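RNA N6-adenosine-methyltransferase METTL16 (Homo sapiens, PDB 6M1U) methylates the N6 position of adenosine in RNA, U6 small nuclear RNA among its substrates, with the vertebrate conserved region described here probably aiding RNA binding. Local coordinates at residues 31-34 against 35-39; 144-147 against 148-152. One frame throughout, in Å; residues are numbered along the deposited sequence.

Contact 1 of 2, residues 31-34 against 35-39; sequences IVVV and TTWIE
Thr-35 and Thr-36 each turn a hydroxyl back onto the preceding turn of helix 30-44, and each finds a carbonyl that also serves the backbone. Thr-35 OG1 donates to Ile-31 O at 2.8 Å, while the backbone N of Thr-35 comes to the same oxygen from the opposite face of the carbonyl plane. Thr-36 uses a different rotamer. With chi1 at 74° its OG1 sits between the backbone N and the carbonyl carbon, and from there it meets a lone pair of Val-33 O at 2.8 Å, in the carbonyl plane.

The backbone bonds are those of an alpha helix. Thr-36 N reaches Val-32 O at 3.0 Å and Ile-38 N reaches Val-34 O at 2.9 Å; Trp-37 N is held by Val-33 O, with a weak second bond to Val-34 O.

Apolar side chains run alongside one another at i and i+4. Val-33 CG1 touches Trp-37 CD1 at 3.9 Å; the indole NE1 is also hydrogen-bonded to Leu-16 O of helix 10-20, which probably helps to fix the ring. Val-34 CG1 and Ile-38 CD1 approach to 4.1 Å.

Ile-31, Thr-35 and Ile-38 also pack on Val-116 of strand 108-119, where compact, branched side chains fill the space between helix and sheet. The chemistry implies that a threonine can enter such a core at little polar cost, since the helix's own carbonyls satisfy its hydroxyl.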
loop_
_atom_site.group_PDB
_atom_site.type_symbol
_atom_site.label_atom_id
_atom_site.label_comp_id
_atom_site.label_asym_id
_atom_site.label_seq_id
_atom_site.Cartn_x
_atom_site.Cartn_y
_atom_site.Cartn_z
ATOM N N ILE A 31 -3.611 7.072 8.615
ATOM C CA ILE A 31 -2.838 5.886 8.142
ATOM C C ILE A 31 -3.792 4.700 7.961
ATOM O O ILE A 31 -3.525 3.864 7.084
ATOM C CB ILE A 31 -1.675 5.558 9.097
ATOM C CG1 ILE A 31 -2.169 5.184 10.495
ATOM C CG2 ILE A 31 -0.679 6.703 9.144
ATOM C CD1 ILE A 31 -1.060 5.029 11.506
ATOM N N VAL A 32 -4.859 4.636 8.760
ATOM C CA VAL A 32 -5.844 3.523 8.643
ATOM C C VAL A 32 -6.564 3.669 7.300
ATOM O O VAL A 32 -6.669 2.671 6.571
ATOM C CB VAL A 32 -6.849 3.530 9.808
ATOM C CG1 VAL A 32 -8.075 2.690 9.489
ATOM C CG2 VAL A 32 -6.208 3.069 11.105
ATOM N N VAL A 33 -7.039 4.879 7.004
ATOM C CA VAL A 33 -7.755 5.150 5.725
ATOM C C VAL A 33 -6.866 4.688 4.570
ATOM O O VAL A 33 -7.318 3.843 3.782
ATOM C CB VAL A 33 -8.107 6.643 5.594
ATOM C CG1 VAL A 33 -8.320 7.044 4.145
ATOM C CG2 VAL A 33 -9.317 7.008 6.435
ATOM N N VAL A 34 -5.648 5.228 4.495
ATOM C CA VAL A 34 -4.678 4.881 3.417
ATOM C C VAL A 34 -4.562 3.359 3.308
ATOM O O VAL A 34 -4.723 2.836 2.194
ATOM C CB VAL A 34 -3.304 5.521 3.683
ATOM C CG1 VAL A 34 -2.242 4.986 2.738
ATOM C CG2 VAL A 34 -3.367 7.036 3.617
ATOM N N THR A 35 -4.312 2.684 4.431
ATOM C CA THR A 35 -4.151 1.232 4.425
ATOM C C THR A 35 -5.339 0.538 3.776
ATOM O O THR A 35 -5.164 -0.337 2.917
ATOM C CB THR A 35 -3.962 0.719 5.847
ATOM O OG1 THR A 35 -2.731 1.238 6.380
ATOM C CG2 THR A 35 -3.946 -0.802 5.854
ATOM N N THR A 36 -6.560 0.923 4.158
ATOM C CA THR A 36 -7.714 0.276 3.546
ATOM C C THR A 36 -7.851 0.620 2.065
ATOM O O THR A 36 -8.541 -0.109 1.343
ATOM C CB THR A 36 -9.007 0.639 4.267
ATOM O OG1 THR A 36 -9.351 1.976 3.921
ATOM C CG2 THR A 36 -8.854 0.547 5.774
ATOM N N TRP A 37 -7.221 1.710 1.592
ATOM C CA TRP A 37 -7.168 1.929 0.150
ATOM C C TRP A 37 -6.107 1.053 -0.500
ATOM O O TRP A 37 -6.315 0.539 -1.607
ATOM C CB TRP A 37 -6.914 3.394 -0.183
ATOM C CG TRP A 37 -8.141 4.247 -0.182
ATOM C CD1 TRP A 37 -8.411 5.315 0.650
ATOM C CD2 TRP A 37 -9.278 4.121 -1.044
ATOM N NE1 TRP A 37 -9.653 5.857 0.350
ATOM C CE2 TRP A 37 -10.198 5.146 -0.687
ATOM C CE3 TRP A 37 -9.611 3.255 -2.093
ATOM C CZ2 TRP A 37 -11.416 5.307 -1.333
ATOM C CZ3 TRP A 37 -10.831 3.429 -2.731
ATOM C CH2 TRP A 37 -11.712 4.438 -2.348
ATOM N N ILE A 38 -4.963 0.855 0.155
ATOM C CA ILE A 38 -4.025 -0.143 -0.357
ATOM C C ILE A 38 -4.675 -1.530 -0.364
ATOM O O ILE A 38 -4.506 -2.310 -1.311
ATOM C CB ILE A 38 -2.715 -0.128 0.450
ATOM C CG1 ILE A 38 -2.015 1.216 0.298
ATOM C CG2 ILE A 38 -1.784 -1.167 -0.075
ATOM C CD1 ILE A 38 -0.901 1.434 1.296
ATOM N N GLU A 39 -5.469 -1.842 0.669
ATOM C CA GLU A 39 -6.152 -3.135 0.703
ATOM C C GLU A 39 -7.114 -3.269 -0.466
ATOM O O GLU A 39 -7.204 -4.336 -1.085
ATOM C CB GLU A 39 -6.886 -3.306 2.030
ATOM C CG GLU A 39 -5.974 -3.574 3.209
ATOM C CD GLU A 39 -6.679 -3.508 4.562
ATOM O OE1 GLU A 39 -7.805 -2.969 4.669
ATOM O OE2 GLU A 39 -6.084 -4.009 5.539
#

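Contact 2 of 2, residues 144-147 against 148-152; sequences YIRN and QIFRL
Gln-148 folds back beside Tyr-144, one turn earlier in the C-terminal alpha helix 136-153, and the two side chains point the same way. The glutamine chain is bent at chi2 (58°), which carries its amide toward the phenol end of the tyrosine. There OE1 lies 2.7 Å from Tyr-144 OH, with the amide and ring planes 59° apart. Their aliphatic and aromatic parts suit a boundary position, since both residues also touch Ile-41 of helix 30-44.

Asn-147 contributes mainly through its backbone: its O accepts a hydrogen bond from Arg-151 N at 3.1 Å and a weak one from Phe-150 N. The CG methylene of Arg-151 lies against this same oxygen at 3.6 Å, on an exposed face where the chain can probably keep its charged end in solvent.

Arg-146 and Phe-150 form the second i to i+4 pair. The arginine is extended from CG to NE, and its CG methylene meets the edge of the phenyl ring at CE2, 3.9 Å away. The apolar stem of the arginine thus packs beside an aromatic residue, and the guanidinium plane is turned 37° from the ring plane. Closer still on that edge is a backbone atom, Arg-146 O, which stands 3.1 Å from Phe-150 CD2, near the ring plane.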
loop_
_atom_site.group_PDB
_atom_site.type_symbol
_atom_site.label_atom_id
_atom_site.label_comp_id
_atom_site.label_asym_id
_atom_site.label_seq_id
_atom_site.Cartn_x
_atom_site.Cartn_y
_atom_site.Cartn_z
ATOM N N TYR A 144 3.340 0.605 -8.714
ATOM C CA TYR A 144 1.960 0.469 -9.156
ATOM C C TYR A 144 1.001 0.985 -8.099
ATOM O O TYR A 144 0.124 1.803 -8.399
ATOM C CB TYR A 144 1.634 -0.974 -9.512
ATOM C CG TYR A 144 0.159 -1.165 -9.780
ATOM C CD1 TYR A 144 -0.412 -0.727 -10.967
ATOM C CD2 TYR A 144 -0.668 -1.772 -8.835
ATOM C CE1 TYR A 144 -1.771 -0.887 -11.214
ATOM C CE2 TYR A 144 -2.022 -1.927 -9.063
ATOM C CZ TYR A 144 -2.575 -1.489 -10.258
ATOM O OH TYR A 144 -3.933 -1.649 -10.486
ATOM N N ILE A 145 1.173 0.537 -6.848
ATOM C CA ILE A 145 0.255 0.924 -5.774
ATOM C C ILE A 145 0.213 2.441 -5.620
ATOM O O ILE A 145 -0.855 3.060 -5.682
ATOM C CB ILE A 145 0.655 0.243 -4.454
ATOM C CG1 ILE A 145 0.372 -1.266 -4.530
ATOM C CG2 ILE A 145 -0.046 0.946 -3.264
ATOM C CD1 ILE A 145 1.158 -2.124 -3.522
ATOM N N ARG A 146 1.377 3.052 -5.395
ATOM C CA ARG A 146 1.468 4.502 -5.288
ATOM C C ARG A 146 0.850 5.184 -6.500
ATOM O O ARG A 146 0.201 6.226 -6.369
ATOM C CB ARG A 146 2.930 4.902 -5.114
ATOM C CG ARG A 146 3.179 6.381 -4.965
ATOM C CD ARG A 146 4.653 6.621 -4.729
ATOM N NE ARG A 146 4.967 8.034 -4.550
ATOM C CZ ARG A 146 6.154 8.473 -4.141
ATOM N NH1 ARG A 146 7.113 7.587 -3.868
ATOM N NH2 ARG A 146 6.384 9.780 -4.004
ATOM N N ASN A 147 1.012 4.594 -7.689
ATOM C CA ASN A 147 0.345 5.143 -8.864
ATOM C C ASN A 147 -1.161 5.010 -8.729
ATOM O O ASN A 147 -1.901 5.972 -8.964
ATOM C CB ASN A 147 0.850 4.464 -10.141
ATOM C CG ASN A 147 2.164 5.086 -10.665
ATOM O OD1 ASN A 147 2.814 5.908 -9.985
ATOM N ND2 ASN A 147 2.559 4.689 -11.877
ATOM N N GLN A 148 -1.626 3.848 -8.280
ATOM C CA GLN A 148 -3.060 3.656 -8.104
ATOM C C GLN A 148 -3.625 4.653 -7.098
ATOM O O GLN A 148 -4.732 5.168 -7.293
ATOM C CB GLN A 148 -3.352 2.215 -7.676
ATOM C CG GLN A 148 -4.684 1.702 -8.195
ATOM C CD GLN A 148 -4.786 1.762 -9.713
ATOM O OE1 GLN A 148 -4.066 1.069 -10.420
ATOM N NE2 GLN A 148 -5.684 2.600 -10.215
ATOM N N ILE A 149 -2.871 4.956 -6.029
ATOM C CA ILE A 149 -3.349 5.914 -5.030
ATOM C C ILE A 149 -3.656 7.244 -5.684
ATOM O O ILE A 149 -4.711 7.844 -5.446
ATOM C CB ILE A 149 -2.336 6.109 -3.887
ATOM C CG1 ILE A 149 -2.471 5.003 -2.836
ATOM C CG2 ILE A 149 -2.524 7.491 -3.252
ATOM C CD1 ILE A 149 -1.531 5.197 -1.648
ATOM N N PHE A 150 -2.756 7.713 -6.535
ATOM C CA PHE A 150 -2.931 9.049 -7.063
ATOM C C PHE A 150 -3.972 9.089 -8.162
ATOM O O PHE A 150 -4.607 10.123 -8.350
ATOM C CB PHE A 150 -1.578 9.621 -7.496
ATOM C CG PHE A 150 -0.732 10.070 -6.326
ATOM C CD1 PHE A 150 -0.979 11.290 -5.709
ATOM C CD2 PHE A 150 0.254 9.238 -5.799
ATOM C CE1 PHE A 150 -0.234 11.689 -4.616
ATOM C CE2 PHE A 150 1.009 9.621 -4.704
ATOM C CZ PHE A 150 0.768 10.848 -4.113
ATOM N N ARG A 151 -4.234 7.986 -8.847
ATOM C CA ARG A 151 -5.414 7.993 -9.701
ATOM C C ARG A 151 -6.678 8.246 -8.877
ATOM O O ARG A 151 -7.493 9.105 -9.233
ATOM C CB ARG A 151 -5.503 6.696 -10.505
ATOM C CG ARG A 151 -4.388 6.608 -11.522
ATOM C CD ARG A 151 -4.726 5.716 -12.695
ATOM N NE ARG A 151 -5.300 6.472 -13.806
ATOM C CZ ARG A 151 -5.551 5.954 -15.008
ATOM N NH1 ARG A 151 -5.272 4.669 -15.250
ATOM N NH2 ARG A 151 -6.075 6.719 -15.966
ATOM N N LEU A 152 -6.819 7.551 -7.739
ATOM C CA LEU A 152 -7.973 7.754 -6.862
ATOM C C LEU A 152 -8.122 9.220 -6.452
ATOM O O LEU A 152 -9.241 9.747 -6.389
ATOM C CB LEU A 152 -7.843 6.879 -5.609
ATOM C CG LEU A 152 -7.909 5.352 -5.662
ATOM C CD1 LEU A 152 -7.356 4.781 -4.361
ATOM C CD2 LEU A 152 -9.327 4.882 -5.885
#

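In the fold
Each contact is a run of about two and a half helical turns, but they occupy different depths. Contact 1 is the more buried: helix 30-44 lies on strands 58-67 and 108-119 of the antiparallel sheet and also meets helix 10-20, and its residues are largely beta-branched, with hydroxyls absorbed by main-chain carbonyls. Contact 2 is only partly buried. Ile-145 and Ile-149 face inward, the latter onto strand 4-8, whereas Asn-147, Phe-150 and Arg-151 are exposed and long polar or aromatic side chains prevail. The two helices also pack directly, with Trp-37 CE3 3.5 Å from Leu-152 CD1 and Ile-38 CG1 4.1 Å from Ile-145 CG2, an apolar seam joining the two helices.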